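Local coordinates for protein beta-galactosidase (Marinomonas sp. ef1, PDB 6Y2K) that hydrolyses terminal beta-galactosides, probably including lactose, as a hexameric, cold-active glycoside hydrolase of family GH42, at residues V97-A109 with D140-Y152. Numbering follows the deposited sequence.
Sequences VRGFGSRRHYTFA and DNEYGCHDTVLSY. With GOL (glycerol), chain D.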
ATOM      1  N   VAL A  97      22.964  39.952  13.680  1.00 20.85           N
ATOM      2  CA  VAL A  97      23.826  40.532  12.656  1.00 20.20           C
ATOM      3  C   VAL A  97      24.244  39.425  11.680  1.00 18.77           C
ATOM      4  O   VAL A  97      24.518  38.290  12.092  1.00 18.09           O
ATOM      5  CB  VAL A  97      25.062  41.233  13.273  1.00 20.44           C
ATOM      6  CG1 VAL A  97      26.039  41.696  12.187  1.00 21.07           C
ATOM      7  CG2 VAL A  97      24.620  42.416  14.129  1.00 20.93           C
ATOM      8  N   ARG A  98      24.250  39.762  10.391  1.00 17.34           N
ATOM      9  CA  ARG A  98      24.691  38.855   9.341  1.00 16.86           C
ATOM     10  C   ARG A  98      26.129  39.233   8.989  1.00 16.92           C
ATOM     11  O   ARG A  98      26.370  40.217   8.275  1.00 16.50           O
ATOM     12  CB  ARG A  98      23.777  38.957   8.122  1.00 16.72           C
ATOM     13  CG  ARG A  98      22.308  38.792   8.461  1.00 16.81           C
ATOM     14  CD  ARG A  98      21.470  38.540   7.224  1.00 16.55           C
ATOM     15  NE  ARG A  98      21.650  37.184   6.702  1.00 16.11           N
ATOM     16  CZ  ARG A  98      21.035  36.696   5.627  1.00 15.94           C
ATOM     17  NH1 ARG A  98      20.183  37.449   4.930  1.00 15.78           N
ATOM     18  NH2 ARG A  98      21.276  35.445   5.239  1.00 16.06           N
ATOM     19  N   GLY A  99      27.075  38.448   9.505  1.00 16.56           N
ATOM     20  CA  GLY A  99      28.479  38.852   9.537  1.00 16.34           C
ATOM     21  C   GLY A  99      29.316  38.487   8.326  1.00 15.98           C
ATOM     22  O   GLY A  99      28.901  37.706   7.464  1.00 16.02           O
ATOM     23  N   PHE A 100      30.507  39.077   8.288  1.00 15.69           N
ATOM     24  CA  PHE A 100      31.602  38.679   7.402  1.00 15.15           C
ATOM     25  C   PHE A 100      31.990  37.204   7.586  1.00 15.15           C
ATOM     26  O   PHE A 100      31.829  36.629   8.673  1.00 14.86           O
ATOM     27  CB  PHE A 100      32.823  39.571   7.691  1.00 15.14           C
ATOM     28  CG  PHE A 100      33.956  39.414   6.709  1.00 14.45           C
ATOM     29  CD1 PHE A 100      34.021  40.199   5.562  1.00 14.39           C
ATOM     30  CD2 PHE A 100      34.970  38.503   6.947  1.00 14.43           C
ATOM     31  CE1 PHE A 100      35.064  40.053   4.651  1.00 14.01           C
ATOM     32  CE2 PHE A 100      36.014  38.347   6.035  1.00 14.16           C
ATOM     33  CZ  PHE A 100      36.062  39.126   4.892  1.00 13.97           C
ATOM     34  N   GLY A 101      32.548  36.628   6.520  1.00 14.94           N
ATOM     35  CA  GLY A 101      33.035  35.249   6.491  1.00 15.05           C
ATOM     36  C   GLY A 101      32.481  34.399   5.359  1.00 15.24           C
ATOM     37  O   GLY A 101      32.934  33.256   5.168  1.00 15.10           O
ATOM     38  N   SER A 102      31.486  34.941   4.640  1.00 14.80           N
ATOM     39  CA  SER A 102      30.897  34.318   3.463  1.00 14.76           C
ATOM     40  C   SER A 102      30.828  35.404   2.373  1.00 15.09           C
ATOM     41  O   SER A 102      31.885  35.935   1.981  1.00 15.26           O
ATOM     42  CB  SER A 102      29.531  33.673   3.811  1.00 14.92           C
ATOM     43  OG  SER A 102      28.545  34.631   4.196  1.00 14.90           O
ATOM     44  N   ARG A 103      29.634  35.740   1.892  1.00 14.65           N
ATOM     45  CA  ARG A 103      29.467  36.819   0.907  1.00 15.23           C
ATOM     46  C   ARG A 103      28.153  37.551   1.145  1.00 14.92           C
ATOM     47  O   ARG A 103      27.325  37.090   1.929  1.00 14.26           O
ATOM     48  CB  ARG A 103      29.527  36.272  -0.535  1.00 15.45           C
ATOM     49  CG  ARG A 103      28.502  35.190  -0.873  1.00 16.04           C
ATOM     50  CD  ARG A 103      28.550  34.821  -2.354  1.00 16.29           C
ATOM     51  NE  ARG A 103      27.651  33.712  -2.680  1.00 16.50           N
ATOM     52  CZ  ARG A 103      27.634  33.053  -3.844  1.00 16.50           C
ATOM     53  NH1 ARG A 103      28.477  33.353  -4.840  1.00 16.70           N
ATOM     54  NH2 ARG A 103      26.760  32.065  -4.010  1.00 16.80           N
ATOM     55  N   ARG A 104      27.990  38.688   0.460  1.00 14.97           N
ATOM     56  CA  ARG A 104      26.777  39.515   0.504  1.00 15.21           C
ATOM     57  C   ARG A 104      26.476  40.111   1.893  1.00 15.27           C
ATOM     58  O   ARG A 104      25.320  40.349   2.251  1.00 15.30           O
ATOM     59  CB  ARG A 104      25.564  38.743  -0.058  1.00 15.33           C
ATOM     60  CG  ARG A 104      25.696  38.353  -1.535  1.00 15.18           C
ATOM     61  CD  ARG A 104      24.324  38.314  -2.216  1.00 15.33           C
ATOM     62  NE  ARG A 104      23.689  39.598  -1.990  1.00 14.91           N
ATOM     63  CZ  ARG A 104      23.989  40.710  -2.651  1.00 15.53           C
ATOM     64  NH1 ARG A 104      24.849  40.705  -3.667  1.00 15.37           N
ATOM     65  NH2 ARG A 104      23.403  41.839  -2.306  1.00 15.94           N
ATOM     66  N   HIS A 105      27.543  40.429   2.620  1.00 15.44           N
ATOM     67  CA  HIS A 105      27.469  40.996   3.988  1.00 15.55           C
ATOM     68  C   HIS A 105      27.303  42.522   3.971  1.00 15.68           C
ATOM     69  O   HIS A 105      28.189  43.278   4.368  1.00 15.94           O
ATOM     70  CB  HIS A 105      28.695  40.578   4.830  1.00 15.55           C
ATOM     71  CG  HIS A 105      29.963  40.502   4.042  1.00 15.61           C
ATOM     72  ND1 HIS A 105      30.370  39.341   3.422  1.00 15.43           N
ATOM     73  CD2 HIS A 105      30.881  41.445   3.721  1.00 15.54           C
ATOM     74  CE1 HIS A 105      31.503  39.563   2.781  1.00 15.98           C
ATOM     75  NE2 HIS A 105      31.836  40.832   2.946  1.00 15.53           N
ATOM     76  N   TYR A 106      26.142  42.965   3.502  1.00 15.45           N
ATOM     77  CA  TYR A 106      25.723  44.352   3.621  1.00 14.84           C
ATOM     78  C   TYR A 106      24.213  44.454   3.472  1.00 14.91           C
ATOM     79  O   TYR A 106      23.583  43.588   2.845  1.00 15.03           O
ATOM     80  CB  TYR A 106      26.405  45.239   2.566  1.00 14.51           C
ATOM     81  CG  TYR A 106      26.062  44.936   1.113  1.00 14.08           C
ATOM     82  CD1 TYR A 106      24.952  45.521   0.494  1.00 14.18           C
ATOM     83  CD2 TYR A 106      26.872  44.097   0.341  1.00 14.10           C
ATOM     84  CE1 TYR A 106      24.642  45.262  -0.842  1.00 14.03           C
ATOM     85  CE2 TYR A 106      26.566  43.820  -0.986  1.00 13.79           C
ATOM     86  CZ  TYR A 106      25.455  44.410  -1.576  1.00 13.97           C
ATOM     87  OH  TYR A 106      25.163  44.144  -2.896  1.00 14.00           O
ATOM     88  N   THR A 107      23.639  45.504   4.045  1.00 14.95           N
ATOM     89  CA  THR A 107      22.271  45.884   3.714  1.00 15.32           C
ATOM     90  C   THR A 107      22.311  46.949   2.625  1.00 15.71           C
ATOM     91  O   THR A 107      23.135  47.871   2.676  1.00 15.90           O
ATOM     92  CB  THR A 107      21.420  46.371   4.903  1.00 15.24           C
ATOM     93  OG1 THR A 107      20.243  47.022   4.392  1.00 15.36           O
ATOM     94  CG2 THR A 107      22.177  47.334   5.830  1.00 15.13           C
ATOM     95  N   PHE A 108      21.406  46.811   1.654  1.00 15.92           N
ATOM     96  CA  PHE A 108      21.238  47.779   0.558  1.00 16.10           C
ATOM     97  C   PHE A 108      20.871  49.187   1.062  1.00 16.56           C
ATOM     98  O   PHE A 108      21.047  50.176   0.331  1.00 16.87           O
ATOM     99  CB  PHE A 108      20.136  47.310  -0.403  1.00 15.98           C
ATOM    100  CG  PHE A 108      20.499  46.108  -1.222  1.00 15.80           C
ATOM    101  CD1 PHE A 108      21.208  46.258  -2.401  1.00 15.59           C
ATOM    102  CD2 PHE A 108      20.106  44.822  -0.836  1.00 15.80           C
ATOM    103  CE1 PHE A 108      21.540  45.162  -3.182  1.00 15.74           C
ATOM    104  CE2 PHE A 108      20.437  43.722  -1.610  1.00 15.84           C
ATOM    105  CZ  PHE A 108      21.153  43.893  -2.786  1.00 15.75           C
ATOM    106  N   ALA A 109      20.343  49.283   2.291  1.00 16.52           N
ATOM    107  CA  ALA A 109      19.978  50.574   2.890  1.00 16.57           C
ATOM    108  C   ALA A 109      21.163  51.376   3.429  1.00 16.93           C
ATOM    109  O   ALA A 109      20.996  52.559   3.742  1.00 16.55           O
ATOM    110  CB  ALA A 109      18.944  50.378   3.998  1.00 16.64           C
ATOM    111  N   ASP A 140      27.794  44.212  -9.308  1.00 15.70           N
ATOM    112  CA  ASP A 140      27.689  43.398  -8.094  1.00 15.91           C
ATOM    113  C   ASP A 140      27.644  41.892  -8.505  1.00 16.18           C
ATOM    114  O   ASP A 140      28.353  41.483  -9.450  1.00 16.59           O
ATOM    115  CB  ASP A 140      26.465  43.893  -7.286  1.00 15.82           C
ATOM    116  CG  ASP A 140      26.490  43.503  -5.802  1.00 16.05           C
ATOM    117  OD1 ASP A 140      25.976  42.395  -5.483  1.00 15.60           O
ATOM    118  OD2 ASP A 140      26.930  44.324  -4.960  1.00 15.20           O
ATOM    119  N   ASN A 141      26.863  41.074  -7.800  1.00 15.64           N
ATOM    120  CA  ASN A 141      26.714  39.652  -8.110  1.00 15.55           C
ATOM    121  C   ASN A 141      25.514  39.090  -7.345  1.00 15.28           C
ATOM    122  O   ASN A 141      25.560  38.983  -6.122  1.00 14.46           O
ATOM    123  CB  ASN A 141      27.968  38.853  -7.733  1.00 15.55           C
ATOM    124  CG  ASN A 141      27.906  37.419  -8.237  1.00 16.09           C
ATOM    125  OD1 ASN A 141      28.114  37.154  -9.438  1.00 16.29           O
ATOM    126  ND2 ASN A 141      27.598  36.486  -7.333  1.00 15.40           N
ATOM    127  N   GLU A 142      24.451  38.757  -8.073  1.00 15.37           N
ATOM    128  CA  GLU A 142      23.273  38.085  -7.519  1.00 15.60           C
ATOM    129  C   GLU A 142      22.686  38.836  -6.329  1.00 15.36           C
ATOM    130  O   GLU A 142      22.671  38.344  -5.198  1.00 14.82           O
ATOM    131  CB  GLU A 142      23.587  36.620  -7.147  1.00 16.03           C
ATOM    132  CG  GLU A 142      23.878  35.698  -8.332  1.00 16.46           C
ATOM    133  CD  GLU A 142      23.914  34.223  -7.938  1.00 17.09           C
ATOM    134  OE1 GLU A 142      24.358  33.918  -6.811  1.00 17.49           O
ATOM    135  OE2 GLU A 142      23.495  33.358  -8.748  1.00 17.23           O
ATOM    136  N   TYR A 143      22.205  40.046  -6.606  1.00 15.18           N
ATOM    137  CA  TYR A 143      21.460  40.836  -5.639  1.00 15.18           C
ATOM    138  C   TYR A 143      20.424  39.937  -4.999  1.00 15.03           C
ATOM    139  O   TYR A 143      19.701  39.235  -5.709  1.00 14.95           O
ATOM    140  CB  TYR A 143      20.695  41.991  -6.310  1.00 15.42           C
ATOM    141  CG  TYR A 143      21.513  43.129  -6.893  1.00 15.65           C
ATOM    142  CD1 TYR A 143      22.613  43.655  -6.224  1.00 16.15           C
ATOM    143  CD2 TYR A 143      21.137  43.722  -8.095  1.00 15.70           C
ATOM    144  CE1 TYR A 143      23.338  44.721  -6.755  1.00 16.27           C
ATOM    145  CE2 TYR A 143      21.856  44.783  -8.633  1.00 16.13           C
ATOM    146  CZ  TYR A 143      22.951  45.282  -7.961  1.00 16.26           C
ATOM    147  OH  TYR A 143      23.663  46.340  -8.500  1.00 16.91           O
ATOM    148  N   GLY A 144      20.359  39.957  -3.669  1.00 14.74           N
ATOM    149  CA  GLY A 144      19.326  39.235  -2.935  1.00 15.12           C
ATOM    150  C   GLY A 144      19.684  37.807  -2.549  1.00 15.08           C
ATOM    151  O   GLY A 144      19.021  37.245  -1.672  1.00 14.86           O
ATOM    152  N   CYS A 145      20.735  37.220  -3.144  1.00 14.95           N
ATOM    153  CA  CYS A 145      21.075  35.817  -2.853  1.00 15.31           C
ATOM    154  C   CYS A 145      21.244  35.633  -1.349  1.00 14.77           C
ATOM    155  O   CYS A 145      21.724  36.536  -0.651  1.00 14.05           O
ATOM    156  CB  CYS A 145      22.345  35.353  -3.578  1.00 15.83           C
ATOM    157  SG  CYS A 145      22.509  33.544  -3.653  1.00 16.88           S
ATOM    158  N   HIS A 146      20.833  34.466  -0.862  1.00 14.68           N
ATOM    159  CA  HIS A 146      20.843  34.153   0.574  1.00 14.95           C
ATOM    160  C   HIS A 146      19.865  35.046   1.364  1.00 15.37           C
ATOM    161  O   HIS A 146      20.085  35.324   2.547  1.00 15.61           O
ATOM    162  CB  HIS A 146      22.262  34.239   1.164  1.00 14.93           C
ATOM    163  CG  HIS A 146      23.335  33.754   0.239  1.00 14.91           C
ATOM    164  ND1 HIS A 146      23.431  32.440  -0.164  1.00 14.84           N
ATOM    165  CD2 HIS A 146      24.351  34.412  -0.368  1.00 14.82           C
ATOM    166  CE1 HIS A 146      24.461  32.310  -0.980  1.00 15.20           C
ATOM    167  NE2 HIS A 146      25.038  33.491  -1.120  1.00 15.10           N
ATOM    168  N   ASP A 147      18.790  35.483   0.701  1.00 15.41           N
ATOM    169  CA  ASP A 147      17.739  36.305   1.309  1.00 15.85           C
ATOM    170  C   ASP A 147      18.286  37.597   1.924  1.00 15.82           C
ATOM    171  O   ASP A 147      18.084  37.891   3.114  1.00 15.47           O
ATOM    172  CB  ASP A 147      16.933  35.478   2.326  1.00 16.14           C
ATOM    173  CG  ASP A 147      16.465  34.150   1.749  1.00 17.00           C
ATOM    174  OD1 ASP A 147      15.880  34.143   0.648  1.00 16.88           O
ATOM    175  OD2 ASP A 147      16.703  33.109   2.393  1.00 18.12           O
ATOM    176  N   THR A 148      18.969  38.373   1.085  1.00 15.65           N
ATOM    177  CA  THR A 148      19.649  39.593   1.520  1.00 15.61           C
ATOM    178  C   THR A 148      18.943  40.898   1.104  1.00 16.01           C
ATOM    179  O   THR A 148      19.478  41.983   1.341  1.00 16.65           O
ATOM    180  CB  THR A 148      21.141  39.586   1.077  1.00 15.66           C
ATOM    181  OG1 THR A 148      21.266  39.241  -0.313  1.00 15.09           O
ATOM    182  CG2 THR A 148      21.930  38.580   1.917  1.00 15.64           C
ATOM    183  N   VAL A 149      17.739  40.808   0.530  1.00 16.10           N
ATOM    184  CA  VAL A 149      16.943  42.004   0.226  1.00 16.28           C
ATOM    185  C   VAL A 149      16.359  42.574   1.529  1.00 16.23           C
ATOM    186  O   VAL A 149      16.602  43.733   1.864  1.00 15.98           O
ATOM    187  CB  VAL A 149      15.820  41.717  -0.793  1.00 16.40           C
ATOM    188  CG1 VAL A 149      14.955  42.952  -1.018  1.00 16.86           C
ATOM    189  CG2 VAL A 149      16.415  41.240  -2.115  1.00 16.77           C
ATOM    190  N   LEU A 150      15.597  41.758   2.255  1.00 16.13           N
ATOM    191  CA  LEU A 150      15.031  42.177   3.543  1.00 16.00           C
ATOM    192  C   LEU A 150      16.119  42.132   4.617  1.00 15.46           C
ATOM    193  O   LEU A 150      16.828  41.128   4.761  1.00 16.22           O
ATOM    194  CB  LEU A 150      13.853  41.284   3.950  1.00 16.42           C
ATOM    195  CG  LEU A 150      12.639  41.237   3.019  1.00 17.05           C
ATOM    196  CD1 LEU A 150      11.542  40.384   3.639  1.00 17.66           C
ATOM    197  CD2 LEU A 150      12.104  42.626   2.698  1.00 16.94           C
ATOM    198  N   SER A 151      16.285  43.247   5.318  1.00 15.14           N
ATOM    199  CA  SER A 151      17.232  43.371   6.424  1.00 14.94           C
ATOM    200  C   SER A 151      16.568  44.202   7.504  1.00 15.20           C
ATOM    201  O   SER A 151      15.702  45.028   7.214  1.00 14.47           O
ATOM    202  CB  SER A 151      18.539  44.015   5.955  1.00 15.06           C
ATOM    203  OG  SER A 151      19.341  44.426   7.057  1.00 14.73           O
ATOM    204  N   TYR A 152      16.960  43.956   8.750  1.00 15.72           N
ATOM    205  CA  TYR A 152      16.227  44.461   9.908  1.00 16.17           C
ATOM    206  C   TYR A 152      17.150  45.190  10.881  1.00 17.03           C
ATOM    207  O   TYR A 152      17.036  45.046  12.104  1.00 17.26           O
ATOM    208  CB  TYR A 152      15.490  43.296  10.573  1.00 16.04           C
ATOM    209  CG  TYR A 152      14.530  42.599   9.625  1.00 15.71           C
ATOM    210  CD1 TYR A 152      13.216  43.040   9.490  1.00 15.91           C
ATOM    211  CD2 TYR A 152      14.937  41.512   8.852  1.00 15.65           C
ATOM    212  CE1 TYR A 152      12.327  42.413   8.622  1.00 16.11           C
ATOM    213  CE2 TYR A 152      14.057  40.881   7.980  1.00 16.01           C
ATOM    214  CZ  TYR A 152      12.748  41.338   7.871  1.00 16.02           C
ATOM    215  OH  TYR A 152      11.869  40.728   7.013  1.00 15.87           O
TER
HETATM  216  C1  GOL D 703      27.265  28.742  -7.988  1.00 21.66           C
HETATM  217  O1  GOL D 703      26.379  27.645  -8.341  1.00 20.20           O
HETATM  218  C2  GOL D 703      26.714  29.703  -6.911  1.00 21.24           C
HETATM  219  O2  GOL D 703      27.786  30.612  -6.548  1.00 19.23           O
HETATM  220  C3  GOL D 703      25.468  30.446  -7.419  1.00 21.65           C
HETATM  221  O3  GOL D 703      24.723  31.126  -6.376  1.00 21.94           O
HETATM  222  O   HOH W   1      19.626  40.415   5.155  1.00 14.91           O
HETATM  223  O   HOH W   2      21.288  41.957   3.386  1.00 13.19           O
HETATM  224  O   HOH W   3      19.385  44.787   2.496  1.00 14.32           O
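Asp-140 receives two side chains of the loop 97-109 in the loop that follows strand 134-138, at the C-terminal end of the TIM barrel. Its OD1 forms a salt bridge with Arg-104 NH1 at 2.7 Å, the nitrogen coming nearly along the C-O axis and the oxygen lying in the guanidinium plane, while OD2 takes a weak hydrogen bond from Tyr-106 OH and a further bond from Thr-74. Asn-141 N also donates to OD1, and the arginine is weakly bonded to Asn-141 O. The Asn-Glu pair that follows occupies the place of the acid/base motif of GH42 enzymes, so Glu-142 is probably the proton donor. A glycerol, probably from the crystallisation liquor, links its OE1 to the loop: glycerol O3 donates to Glu-142 OE1 at 2.8 Å, and Arg-103 NH2 reaches glycerol O2 at 3.1 Å. Trp-322, Glu-362 and His-365 also bind this glycerol, which is consistent with a sugar subsite. Tyr-143 CD1 meets the edge of the Phe-108 ring, 3.6 Å from its CE1, the two planes 71° apart. The backbone from Tyr-143 CA to Gly-144 N lies over one face of the Arg-104 guanidinium. His-146 accepts from Arg-103 NE at NE2 (3.1 Å), in the imidazole plane, and thus helps position the arginine for glycerol; Trp-183 of a neighbouring subunit packs on Arg-103. At its backbone, His-146 O is gripped end-on by both terminal nitrogens of Arg-98, NH2 at 2.9 Å. A bend at chi3 (54°) turns Arg-104 NE onto Thr-148 OG1 at 3.0 Å, and that hydroxyl in turn donates a hydrogen bond to Cys-145 O. Two waters join Thr-148 O to Tyr-106 O and Phe-108 N. Finally, Ser-151 and Thr-107 share Asp-156 through their hydroxyls, and Ser-151 OG rests 3.6 Å from Thr-107 CB.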